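Local coordinates for dTDP-4-amino-4,6-dideoxyglucose formyltransferase (Shewanella sp. FDAARGOS_354, PDB 6V2T), which probably transfers a formyl group from a folate cofactor to the sugar amine of dTDP-4-amino-4,6-dideoxyglucose, probably for O-antigen synthesis, at residues Phe215-Leu223 / Leu239-Leu250. Numbering follows the deposited sequence.
Sequences FKALCKLNL and LSHGDFNNAYYL. With 0FX (dTDP-4-amino-4,6-dideoxyglucose), chain G.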
loop_
_atom_site.group_PDB
_atom_site.type_symbol
_atom_site.label_atom_id
_atom_site.label_comp_id
_atom_site.label_asym_id
_atom_site.label_seq_id
_atom_site.Cartn_x
_atom_site.Cartn_y
_atom_site.Cartn_z
ATOM N N PHE B 215 11.737 9.047 15.491
ATOM C CA PHE B 215 10.988 8.203 14.529
ATOM C C PHE B 215 9.597 7.916 15.103
ATOM O O PHE B 215 8.602 8.182 14.433
ATOM C CB PHE B 215 11.752 6.913 14.215
ATOM C CG PHE B 215 10.977 5.974 13.325
ATOM C CD1 PHE B 215 10.764 6.289 11.995
ATOM C CD2 PHE B 215 10.386 4.831 13.840
ATOM C CE1 PHE B 215 10.008 5.453 11.185
ATOM C CE2 PHE B 215 9.668 3.974 13.019
ATOM C CZ PHE B 215 9.478 4.291 11.688
ATOM N N LYS B 216 9.544 7.394 16.335
ATOM C CA LYS B 216 8.281 7.055 17.030
ATOM C C LYS B 216 7.342 8.268 17.081
ATOM O O LYS B 216 6.150 8.082 16.776
ATOM C CB LYS B 216 8.593 6.489 18.421
ATOM C CG LYS B 216 9.241 5.125 18.363
ATOM C CD LYS B 216 9.524 4.478 19.699
ATOM C CE LYS B 216 9.799 2.990 19.542
ATOM N NZ LYS B 216 10.502 2.436 20.723
ATOM N N ALA B 217 7.852 9.473 17.322
ATOM C CA ALA B 217 7.032 10.711 17.326
ATOM C C ALA B 217 6.427 10.967 15.941
ATOM O O ALA B 217 5.224 11.327 15.883
ATOM C CB ALA B 217 7.832 11.904 17.801
ATOM N N LEU B 218 7.201 10.816 14.857
ATOM C CA LEU B 218 6.709 11.069 13.474
ATOM C C LEU B 218 5.552 10.125 13.180
ATOM O O LEU B 218 4.667 10.475 12.381
ATOM C CB LEU B 218 7.800 10.776 12.442
ATOM C CG LEU B 218 8.706 11.932 12.051
ATOM C CD1 LEU B 218 9.687 11.429 11.005
ATOM C CD2 LEU B 218 7.897 13.112 11.534
ATOM N N CYS B 219 5.591 8.953 13.801
ATOM C CA CYS B 219 4.671 7.833 13.509
ATOM C C CYS B 219 3.270 8.193 14.002
ATOM O O CYS B 219 2.325 7.753 13.377
ATOM C CB CYS B 219 5.167 6.542 14.136
ATOM S SG CYS B 219 6.427 5.697 13.140
ATOM N N LYS B 220 3.165 9.006 15.061
ATOM C CA LYS B 220 1.874 9.380 15.692
ATOM C C LYS B 220 1.261 10.498 14.859
ATOM O O LYS B 220 1.725 11.659 14.949
ATOM C CB LYS B 220 2.059 9.789 17.158
ATOM C CG LYS B 220 0.748 10.085 17.876
ATOM C CD LYS B 220 0.881 10.421 19.346
ATOM C CE LYS B 220 -0.397 11.049 19.866
ATOM N NZ LYS B 220 -0.278 11.430 21.292
ATOM N N LEU B 221 0.283 10.155 14.031
ATOM C CA LEU B 221 -0.328 11.136 13.113
ATOM C C LEU B 221 -1.282 12.039 13.902
ATOM O O LEU B 221 -1.952 11.536 14.807
ATOM C CB LEU B 221 -1.086 10.376 12.024
ATOM C CG LEU B 221 -0.226 9.433 11.195
ATOM C CD1 LEU B 221 -1.108 8.724 10.176
ATOM C CD2 LEU B 221 0.917 10.173 10.519
ATOM N N ASN B 222 -1.369 13.296 13.483
ATOM C CA ASN B 222 -2.398 14.269 13.938
ATOM C C ASN B 222 -3.357 14.500 12.768
ATOM O O ASN B 222 -3.005 15.258 11.839
ATOM C CB ASN B 222 -1.729 15.541 14.464
ATOM C CG ASN B 222 -2.707 16.672 14.681
ATOM O OD1 ASN B 222 -3.888 16.419 14.886
ATOM N ND2 ASN B 222 -2.233 17.906 14.548
ATOM N N LEU B 223 -4.530 13.873 12.808
ATOM C CA LEU B 223 -5.564 13.989 11.742
ATOM C C LEU B 223 -6.067 15.438 11.587
ATOM O O LEU B 223 -6.698 15.714 10.577
ATOM C CB LEU B 223 -6.694 13.014 12.077
ATOM C CG LEU B 223 -6.369 11.532 11.836
ATOM C CD1 LEU B 223 -7.583 10.641 12.097
ATOM C CD2 LEU B 223 -5.835 11.320 10.432
ATOM N N LEU B 239 6.951 7.115 5.894
ATOM C CA LEU B 239 6.609 6.190 7.011
ATOM C C LEU B 239 6.102 4.841 6.459
ATOM O O LEU B 239 5.753 3.952 7.256
ATOM C CB LEU B 239 5.576 6.886 7.886
ATOM C CG LEU B 239 6.131 8.063 8.693
ATOM C CD1 LEU B 239 5.050 8.677 9.575
ATOM C CD2 LEU B 239 7.339 7.676 9.540
ATOM N N SER B 240 6.131 4.662 5.150
ATOM C CA SER B 240 5.675 3.437 4.461
ATOM C C SER B 240 6.883 2.622 4.045
ATOM O O SER B 240 7.731 3.117 3.281
ATOM C CB SER B 240 4.764 3.748 3.332
ATOM O OG SER B 240 3.657 4.470 3.827
ATOM N N HIS B 241 6.996 1.430 4.605
ATOM C CA HIS B 241 8.151 0.535 4.339
ATOM C C HIS B 241 7.648 -0.899 4.444
ATOM O O HIS B 241 7.715 -1.467 5.560
ATOM C CB HIS B 241 9.289 0.812 5.303
ATOM C CG HIS B 241 10.583 0.163 4.959
ATOM N ND1 HIS B 241 11.718 0.916 4.658
ATOM C CD2 HIS B 241 10.943 -1.151 4.888
ATOM C CE1 HIS B 241 12.719 0.081 4.392
ATOM N NE2 HIS B 241 12.271 -1.198 4.529
ATOM N N GLY B 242 7.174 -1.426 3.331
ATOM C CA GLY B 242 6.661 -2.811 3.237
ATOM C C GLY B 242 5.559 -3.016 4.259
ATOM O O GLY B 242 4.668 -2.152 4.341
ATOM N N ASP B 243 5.679 -4.040 5.107
ATOM C CA ASP B 243 4.604 -4.418 6.059
ATOM C C ASP B 243 4.854 -3.825 7.436
ATOM O O ASP B 243 4.045 -4.136 8.344
ATOM C CB ASP B 243 4.476 -5.935 6.173
ATOM C CG ASP B 243 3.790 -6.518 4.958
ATOM O OD1 ASP B 243 2.858 -5.860 4.445
ATOM O OD2 ASP B 243 4.212 -7.593 4.521
ATOM N N PHE B 244 5.869 -2.967 7.602
ATOM C CA PHE B 244 6.160 -2.363 8.929
ATOM C C PHE B 244 4.918 -1.594 9.375
ATOM O O PHE B 244 4.256 -0.966 8.539
ATOM C CB PHE B 244 7.458 -1.541 8.909
ATOM C CG PHE B 244 8.705 -2.371 9.082
ATOM C CD1 PHE B 244 9.648 -2.466 8.067
ATOM C CD2 PHE B 244 8.922 -3.078 10.257
ATOM C CE1 PHE B 244 10.779 -3.254 8.214
ATOM C CE2 PHE B 244 10.063 -3.856 10.412
ATOM C CZ PHE B 244 10.986 -3.937 9.390
ATOM N N ASN B 245 4.609 -1.686 10.667
ATOM C CA ASN B 245 3.525 -0.936 11.345
ATOM C C ASN B 245 4.116 0.385 11.790
ATOM O O ASN B 245 4.752 0.409 12.846
ATOM C CB ASN B 245 2.958 -1.743 12.521
ATOM C CG ASN B 245 2.292 -3.018 12.054
ATOM O OD1 ASN B 245 1.205 -2.983 11.481
ATOM N ND2 ASN B 245 2.943 -4.144 12.285
ATOM N N ASN B 246 4.056 1.407 10.945
ATOM C CA ASN B 246 4.741 2.682 11.265
ATOM C C ASN B 246 3.689 3.732 11.616
ATOM O O ASN B 246 3.404 3.913 12.820
ATOM C CB ASN B 246 5.730 3.077 10.166
ATOM C CG ASN B 246 6.915 2.144 10.026
ATOM O OD1 ASN B 246 7.369 1.524 10.993
ATOM N ND2 ASN B 246 7.436 2.042 8.818
ATOM N N ALA B 247 3.199 4.478 10.629
ATOM C CA ALA B 247 2.254 5.588 10.836
ATOM C C ALA B 247 0.954 5.008 11.399
ATOM O O ALA B 247 0.501 3.977 10.895
ATOM C CB ALA B 247 2.030 6.335 9.548
ATOM N N TYR B 248 0.396 5.655 12.408
ATOM C CA TYR B 248 -0.927 5.324 12.989
ATOM C C TYR B 248 -1.558 6.599 13.534
ATOM O O TYR B 248 -0.820 7.543 13.816
ATOM C CB TYR B 248 -0.797 4.286 14.103
ATOM C CG TYR B 248 -0.068 4.812 15.303
ATOM C CD1 TYR B 248 1.316 4.777 15.361
ATOM C CD2 TYR B 248 -0.752 5.416 16.348
ATOM C CE1 TYR B 248 2.007 5.281 16.447
ATOM C CE2 TYR B 248 -0.076 5.940 17.435
ATOM C CZ TYR B 248 1.304 5.849 17.494
ATOM O OH TYR B 248 1.984 6.384 18.541
ATOM N N TYR B 249 -2.884 6.612 13.679
ATOM C CA TYR B 249 -3.601 7.539 14.598
ATOM C C TYR B 249 -4.269 6.711 15.705
ATOM O O TYR B 249 -4.653 5.524 15.518
ATOM C CB TYR B 249 -4.539 8.502 13.853
ATOM C CG TYR B 249 -5.662 7.867 13.069
ATOM C CD1 TYR B 249 -6.883 7.562 13.671
ATOM C CD2 TYR B 249 -5.500 7.557 11.729
ATOM C CE1 TYR B 249 -7.915 6.986 12.952
ATOM C CE2 TYR B 249 -6.526 6.982 10.995
ATOM C CZ TYR B 249 -7.725 6.677 11.615
ATOM O OH TYR B 249 -8.700 6.087 10.873
ATOM N N LEU B 250 -4.346 7.335 16.884
ATOM C CA LEU B 250 -4.989 6.795 18.106
ATOM C C LEU B 250 -6.499 7.029 18.031
ATOM O O LEU B 250 -6.891 8.172 17.759
ATOM C CB LEU B 250 -4.409 7.517 19.325
ATOM C CG LEU B 250 -3.187 6.856 19.943
ATOM C CD1 LEU B 250 -2.488 7.809 20.906
ATOM C CD2 LEU B 250 -3.583 5.559 20.630
HETATM O O4P 0FX G . 19.111 -0.767 8.457
HETATM P P2 0FX G . 19.015 -1.985 9.378
HETATM O O3P 0FX G . 20.101 -2.984 9.134
HETATM O O1G 0FX G . 19.257 -1.343 10.791
HETATM C C1G 0FX G . 20.302 -1.874 11.603
HETATM C C2G 0FX G . 19.697 -1.996 12.987
HETATM O O2G 0FX G . 18.561 -2.879 13.053
HETATM C C3G 0FX G . 19.255 -0.601 13.395
HETATM O O3G 0FX G . 18.786 -0.698 14.747
HETATM C C4G 0FX G . 20.394 0.425 13.232
HETATM N N4A 0FX G . 19.843 1.776 13.375
HETATM C C5G 0FX G . 21.116 0.382 11.891
HETATM C C6G 0FX G . 22.375 1.272 11.915
HETATM O O5G 0FX G . 21.440 -0.979 11.594
HETATM O OPP 0FX G . 17.691 -3.048 9.370
HETATM P P 0FX G . 16.415 -2.452 10.059
HETATM O O1P 0FX G . 16.476 -2.091 11.468
HETATM O O2P 0FX G . 15.358 -3.520 9.980
HETATM O O5 0FX G . 15.732 -1.299 9.226
HETATM C C5 0FX G . 15.698 -1.338 7.825
HETATM C C4 0FX G . 14.579 -0.387 7.379
HETATM O O4 0FX G . 13.287 -0.887 7.728
HETATM C C3 0FX G . 14.607 0.991 8.062
HETATM O O3 0FX G . 15.557 1.867 7.472
HETATM C C2 0FX G . 13.144 1.492 7.979
HETATM C C1 0FX G . 12.387 0.135 7.998
HETATM N N11 0FX G . 11.803 -0.085 9.314
HETATM C C61 0FX G . 12.381 -0.883 10.239
HETATM C C51 0FX G . 11.751 -1.065 11.468
HETATM C C5A 0FX G . 12.394 -1.953 12.528
HETATM C C21 0FX G . 10.636 0.525 9.558
HETATM O O21 0FX G . 10.096 1.321 8.601
HETATM N N31 0FX G . 9.999 0.388 10.746
HETATM C C41 0FX G . 10.540 -0.406 11.708
HETATM O O41 0FX G . 9.907 -0.490 12.916
HETATM O O HOH W 1 4.810 6.469 18.102
HETATM O O HOH W 2 -2.826 10.020 16.960
#
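Phe215 carries CG opposite its backbone N (chi1 175°), which sends the ring past the side chain of Leu239 and brings its edge to the amide of Asn246; on that residue a chi1 of -66° turns the carboxamide toward the thymine of the bound nucleotide. Phe215 CZ lies 3.5 Å from Asn246 OD1, with ring and amide planes almost perpendicular. The same amide reads the base: Asn246 OD1 accepts from thymine N31 of 0FX at 2.9 Å, and Asn246 ND2 donates to thymine O21 at 2.8 Å. ND2 also gives a hydrogen bond to Leu239 O, which lies in the amide plane although the donor stands well above the carbonyl plane. Three bonds therefore fix the rotation of the amide. The thymine also lies over one face of Phe244, and His241 turns a ring face to the deoxyribose carbon C1.

Beyond the pocket, Leu239 CD1 packs 3.4 Å from Leu218 O, and Cys219 sets CB and SG against Asn246 O. The backbones then join in a single bridge between Lys220 and Tyr248: Tyr248 N donates to Cys219 O at 3.0 Å, and Leu221 N to Tyr248 O in a nearly straight 2.8 Å bond. The Tyr248 ring folds back over Lys220, whose CA sits over its face, while a water donates to Leu221 O and accepts from Leu250 N just past the bridge. Leu223 CD1 is centred over the Tyr249 ring, 3.5 Å from its centroid, a CH-pi contact beside Arg230 of the second subunit.

Strand 248-250 pairs antiparallel with strand 256-266, so the contact joins the end of helix 212-219 to the hairpin of the C-terminal dimerization region, whose preceding loop, with its type II' turn from His241 to Phe244, supplies Phe244 and Asn246 to one wall of the nucleotide-sugar pocket, around the thymine.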